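Local atomic coordinates of halohydrin epoxidase A (Corynebacterium sp., PDB entry 4Z9F), a protein that probably catalyses the reversible elimination of hydrogen halide from vicinal halohydrins to form epoxides, as a halohydrin hydrogen-halide-lyase built on a Rossmann-type fold. Residues Val102-Leu114 with Leu146-Val158. The protein carries 1 engineered substitution. Numbering follows the deposited sequence.
Sequences VFEALSIFPILLL and LYGPARAATVALV
Ala150 presses its methyl group as a knob into a hole formed by Val102, Phe103, Leu106 and Ser107, where the helical segments 102-114 and 147-158 run almost parallel, 13° apart with axes 8.0 Å apart at closest approach. The methyl lies over one face of the Phe103 ring, with CB 4.2 Å from the ring centroid, while Phe103 CZ reaches Pro149 CB. Beside this knob, Ser107 OG donates to Ala150 O (2.9 Å), steeply at a C=O...OG angle of 105° and tilted out of the carbonyl plane.

Of the two Leu106 branches, CD1 packs on Tyr147 CD2 at 3.3 Å, and CD2 sits centrally over one face of the Arg151 guanidinium, 3.6 Å above its plane. With chi1 and chi2 both near -67°, the Arg151 chain folds back toward helix 96-123, and NH1 donates, in the plane of its own guanidinium, to Tyr147 OH (2.8 Å).

Thr154 OG1 donates to a lone pair of Leu106 O at 2.6 Å. Farther along, Ile111 CG1 and Leu114 CD2 close on Leu157.

Because Pro110 has no N-H, the kink beside the wider turn at 104-108 leaves the buried Leu106 carbonyl without its helical donor; the Thr154 hydroxyl and a water supply the bonds, the water tying it to Arg151 NH2. Arg151, also bonded to Asp80 O, and the Tyr147 hydroxyl are thereby fixed against each other, consistent with the Tyr-x-x-x-Arg pair of halohydrin dehalogenases.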
loop_
_atom_site.group_PDB
_atom_site.type_symbol
_atom_site.label_atom_id
_atom_site.label_comp_id
_atom_site.label_asym_id
_atom_site.label_seq_id
_atom_site.Cartn_x
_atom_site.Cartn_y
_atom_site.Cartn_z
ATOM N N VAL C 102 6.548 -19.231 -15.462
ATOM C CA VAL C 102 6.239 -17.847 -15.118
ATOM C C VAL C 102 7.101 -17.397 -13.949
ATOM O O VAL C 102 7.718 -16.322 -13.979
ATOM C CB VAL C 102 4.740 -17.696 -14.807
ATOM C CG1 VAL C 102 4.463 -16.334 -14.176
ATOM C CG2 VAL C 102 3.929 -17.896 -16.081
ATOM N N PHE C 103 7.158 -18.216 -12.902
ATOM C CA PHE C 103 7.986 -17.879 -11.753
ATOM C C PHE C 103 9.463 -17.947 -12.105
ATOM O O PHE C 103 10.248 -17.101 -11.660
ATOM C CB PHE C 103 7.656 -18.793 -10.579
ATOM C CG PHE C 103 6.439 -18.359 -9.825
ATOM C CD1 PHE C 103 5.180 -18.749 -10.243
ATOM C CD2 PHE C 103 6.553 -17.519 -8.725
ATOM C CE1 PHE C 103 4.053 -18.335 -9.560
ATOM C CE2 PHE C 103 5.426 -17.107 -8.037
ATOM C CZ PHE C 103 4.177 -17.517 -8.458
ATOM N N GLU C 104 9.850 -18.922 -12.931
ATOM C CA GLU C 104 11.251 -19.035 -13.323
ATOM C C GLU C 104 11.732 -17.757 -13.992
ATOM O O GLU C 104 12.764 -17.195 -13.609
ATOM C CB GLU C 104 11.453 -20.231 -14.252
ATOM C CG GLU C 104 12.923 -20.613 -14.432
ATOM C CD GLU C 104 13.528 -21.238 -13.191
ATOM O OE1 GLU C 104 14.757 -21.093 -12.987
ATOM O OE2 GLU C 104 12.788 -21.886 -12.421
ATOM N N ALA C 105 10.969 -17.251 -14.968
ATOM C CA ALA C 105 11.427 -16.090 -15.732
ATOM C C ALA C 105 11.321 -14.796 -14.930
ATOM O O ALA C 105 12.156 -13.890 -15.080
ATOM C CB ALA C 105 10.626 -15.963 -17.036
ATOM N N LEU C 106 10.289 -14.669 -14.095
ATOM C CA LEU C 106 10.011 -13.381 -13.476
ATOM C C LEU C 106 10.461 -13.283 -12.027
ATOM O O LEU C 106 10.577 -12.162 -11.517
ATOM C CB LEU C 106 8.511 -13.068 -13.559
ATOM C CG LEU C 106 7.950 -13.175 -14.976
ATOM C CD1 LEU C 106 6.476 -12.889 -14.932
ATOM C CD2 LEU C 106 8.681 -12.216 -15.928
ATOM N N SER C 107 10.743 -14.414 -11.371
ATOM C CA SER C 107 11.081 -14.415 -9.952
ATOM C C SER C 107 12.391 -15.138 -9.670
ATOM O O SER C 107 13.240 -14.615 -8.943
ATOM C CB SER C 107 9.955 -15.055 -9.143
ATOM O OG SER C 107 8.699 -14.510 -9.534
ATOM N N ILE C 108 12.559 -16.346 -10.209
ATOM C CA ILE C 108 13.763 -17.114 -9.896
ATOM C C ILE C 108 14.969 -16.559 -10.647
ATOM O O ILE C 108 16.034 -16.331 -10.055
ATOM C CB ILE C 108 13.545 -18.603 -10.189
ATOM C CG1 ILE C 108 12.379 -19.146 -9.367
ATOM C CG2 ILE C 108 14.817 -19.390 -9.861
ATOM C CD1 ILE C 108 12.647 -19.218 -7.877
ATOM N N PHE C 109 14.825 -16.334 -11.956
ATOM C CA PHE C 109 15.908 -15.754 -12.749
ATOM C C PHE C 109 16.475 -14.479 -12.137
ATOM O O PHE C 109 17.704 -14.394 -11.983
ATOM C CB PHE C 109 15.406 -15.539 -14.189
ATOM C CG PHE C 109 16.476 -15.173 -15.182
ATOM C CD1 PHE C 109 16.992 -13.885 -15.241
ATOM C CD2 PHE C 109 16.928 -16.111 -16.100
ATOM C CE1 PHE C 109 17.953 -13.552 -16.170
ATOM C CE2 PHE C 109 17.884 -15.777 -17.034
ATOM C CZ PHE C 109 18.398 -14.496 -17.068
ATOM N N PRO C 110 15.677 -13.469 -11.760
ATOM C CA PRO C 110 16.288 -12.283 -11.142
ATOM C C PRO C 110 16.927 -12.560 -9.782
ATOM O O PRO C 110 17.938 -11.931 -9.459
ATOM C CB PRO C 110 15.120 -11.287 -11.036
ATOM C CG PRO C 110 13.870 -12.121 -11.180
ATOM C CD PRO C 110 14.245 -13.264 -12.061
ATOM N N ILE C 111 16.396 -13.491 -8.983
ATOM C CA ILE C 111 17.024 -13.803 -7.697
ATOM C C ILE C 111 18.414 -14.404 -7.905
ATOM O O ILE C 111 19.384 -14.015 -7.245
ATOM C CB ILE C 111 16.126 -14.740 -6.873
ATOM C CG1 ILE C 111 14.994 -13.943 -6.223
ATOM C CG2 ILE C 111 16.945 -15.462 -5.804
ATOM C CD1 ILE C 111 13.939 -14.810 -5.572
ATOM N N LEU C 112 18.529 -15.368 -8.822
ATOM C CA LEU C 112 19.830 -15.976 -9.097
ATOM C C LEU C 112 20.808 -14.952 -9.654
ATOM O O LEU C 112 22.003 -14.991 -9.337
ATOM C CB LEU C 112 19.682 -17.152 -10.071
ATOM C CG LEU C 112 18.936 -18.392 -9.575
ATOM C CD1 LEU C 112 18.960 -19.485 -10.629
ATOM C CD2 LEU C 112 19.508 -18.897 -8.258
ATOM N N LEU C 113 20.326 -14.037 -10.502
ATOM C CA LEU C 113 21.179 -12.960 -10.995
ATOM C C LEU C 113 21.644 -12.067 -9.853
ATOM O O LEU C 113 22.842 -11.810 -9.702
ATOM C CB LEU C 113 20.436 -12.135 -12.043
ATOM C CG LEU C 113 21.102 -10.825 -12.479
ATOM C CD1 LEU C 113 22.446 -11.110 -13.133
ATOM C CD2 LEU C 113 20.213 -10.080 -13.453
ATOM N N LEU C 114 20.702 -11.581 -9.035
ATOM C CA LEU C 114 21.073 -10.738 -7.898
ATOM C C LEU C 114 22.033 -11.460 -6.952
ATOM O O LEU C 114 23.005 -10.861 -6.478
ATOM C CB LEU C 114 19.817 -10.281 -7.144
ATOM C CG LEU C 114 20.037 -9.465 -5.867
ATOM C CD1 LEU C 114 20.702 -8.126 -6.162
ATOM C CD2 LEU C 114 18.728 -9.272 -5.102
ATOM N N LEU C 146 -1.212 -15.312 -12.467
ATOM C CA LEU C 146 0.053 -15.998 -12.238
ATOM C C LEU C 146 1.239 -15.075 -12.434
ATOM O O LEU C 146 2.182 -15.098 -11.632
ATOM C CB LEU C 146 0.183 -17.206 -13.173
ATOM C CG LEU C 146 -0.889 -18.276 -12.952
ATOM C CD1 LEU C 146 -0.799 -19.341 -14.025
ATOM C CD2 LEU C 146 -0.745 -18.885 -11.564
ATOM N N TYR C 147 1.168 -14.261 -13.488
ATOM C CA TYR C 147 2.149 -13.216 -13.771
ATOM C C TYR C 147 2.215 -12.185 -12.652
ATOM O O TYR C 147 3.301 -11.712 -12.298
ATOM C CB TYR C 147 1.767 -12.554 -15.093
ATOM C CG TYR C 147 2.617 -11.420 -15.633
ATOM C CD1 TYR C 147 2.233 -10.100 -15.452
ATOM C CD2 TYR C 147 3.734 -11.668 -16.413
ATOM C CE1 TYR C 147 2.973 -9.055 -15.988
ATOM C CE2 TYR C 147 4.484 -10.635 -16.944
ATOM C CZ TYR C 147 4.095 -9.327 -16.734
ATOM O OH TYR C 147 4.824 -8.281 -17.260
ATOM N N GLY C 148 1.065 -11.802 -12.098
ATOM C CA GLY C 148 1.036 -10.866 -10.996
ATOM C C GLY C 148 1.833 -11.351 -9.797
ATOM O O GLY C 148 2.743 -10.662 -9.325
ATOM N N PRO C 149 1.476 -12.521 -9.251
ATOM C CA PRO C 149 2.268 -13.081 -8.141
ATOM C C PRO C 149 3.769 -13.103 -8.399
ATOM O O PRO C 149 4.552 -12.711 -7.524
ATOM C CB PRO C 149 1.685 -14.490 -8.002
ATOM C CG PRO C 149 0.232 -14.274 -8.315
ATOM C CD PRO C 149 0.217 -13.265 -9.441
ATOM N N ALA C 150 4.189 -13.531 -9.588
ATOM C CA ALA C 150 5.620 -13.576 -9.887
ATOM C C ALA C 150 6.245 -12.180 -9.885
ATOM O O ALA C 150 7.357 -11.990 -9.371
ATOM C CB ALA C 150 5.844 -14.282 -11.224
ATOM N N ARG C 151 5.560 -11.192 -10.463
ATOM C CA ARG C 151 6.068 -9.823 -10.403
ATOM C C ARG C 151 6.103 -9.310 -8.965
ATOM O O ARG C 151 7.057 -8.635 -8.562
ATOM C CB ARG C 151 5.214 -8.891 -11.262
ATOM C CG ARG C 151 5.287 -9.158 -12.763
ATOM C CD ARG C 151 6.664 -8.850 -13.334
ATOM N NE ARG C 151 6.644 -8.802 -14.798
ATOM C CZ ARG C 151 7.726 -8.668 -15.553
ATOM N NH1 ARG C 151 7.612 -8.627 -16.870
ATOM N NH2 ARG C 151 8.923 -8.597 -14.991
ATOM N N ALA C 152 5.057 -9.582 -8.185
ATOM C CA ALA C 152 5.035 -9.074 -6.811
ATOM C C ALA C 152 6.166 -9.665 -5.979
ATOM O O ALA C 152 6.704 -8.992 -5.094
ATOM C CB ALA C 152 3.685 -9.365 -6.149
ATOM N N ALA C 153 6.524 -10.924 -6.228
ATOM C CA ALA C 153 7.658 -11.501 -5.507
ATOM C C ALA C 153 8.923 -10.687 -5.744
ATOM O O ALA C 153 9.682 -10.420 -4.807
ATOM C CB ALA C 153 7.871 -12.963 -5.919
ATOM N N THR C 154 9.150 -10.253 -6.984
ATOM C CA THR C 154 10.372 -9.527 -7.305
ATOM C C THR C 154 10.330 -8.080 -6.819
ATOM O O THR C 154 11.368 -7.501 -6.479
ATOM C CB THR C 154 10.631 -9.615 -8.809
ATOM O OG1 THR C 154 10.778 -10.993 -9.163
ATOM C CG2 THR C 154 11.868 -8.877 -9.193
ATOM N N VAL C 155 9.150 -7.480 -6.736
ATOM C CA VAL C 155 9.082 -6.186 -6.074
ATOM C C VAL C 155 9.435 -6.338 -4.600
ATOM O O VAL C 155 10.172 -5.523 -4.038
ATOM C CB VAL C 155 7.687 -5.563 -6.267
ATOM C CG1 VAL C 155 7.591 -4.238 -5.508
ATOM C CG2 VAL C 155 7.408 -5.338 -7.758
ATOM N N ALA C 156 8.902 -7.379 -3.954
ATOM C CA ALA C 156 9.199 -7.638 -2.548
ATOM C C ALA C 156 10.665 -7.994 -2.343
ATOM O O ALA C 156 11.236 -7.700 -1.283
ATOM C CB ALA C 156 8.305 -8.768 -2.030
ATOM N N LEU C 157 11.288 -8.629 -3.336
ATOM C CA LEU C 157 12.724 -8.879 -3.248
ATOM C C LEU C 157 13.495 -7.566 -3.194
ATOM O O LEU C 157 14.398 -7.394 -2.364
ATOM C CB LEU C 157 13.177 -9.734 -4.430
ATOM C CG LEU C 157 14.689 -9.885 -4.668
ATOM C CD1 LEU C 157 15.270 -10.877 -3.677
ATOM C CD2 LEU C 157 14.923 -10.338 -6.098
ATOM N N VAL C 158 13.119 -6.611 -4.043
ATOM C CA VAL C 158 13.724 -5.284 -4.006
ATOM C C VAL C 158 13.537 -4.633 -2.640
ATOM O O VAL C 158 14.490 -4.125 -2.037
ATOM C CB VAL C 158 13.132 -4.407 -5.121
ATOM C CG1 VAL C 158 13.498 -2.952 -4.907
ATOM C CG2 VAL C 158 13.609 -4.907 -6.473
HETATM O O HOH W 1 9.998 -9.384 -12.407
#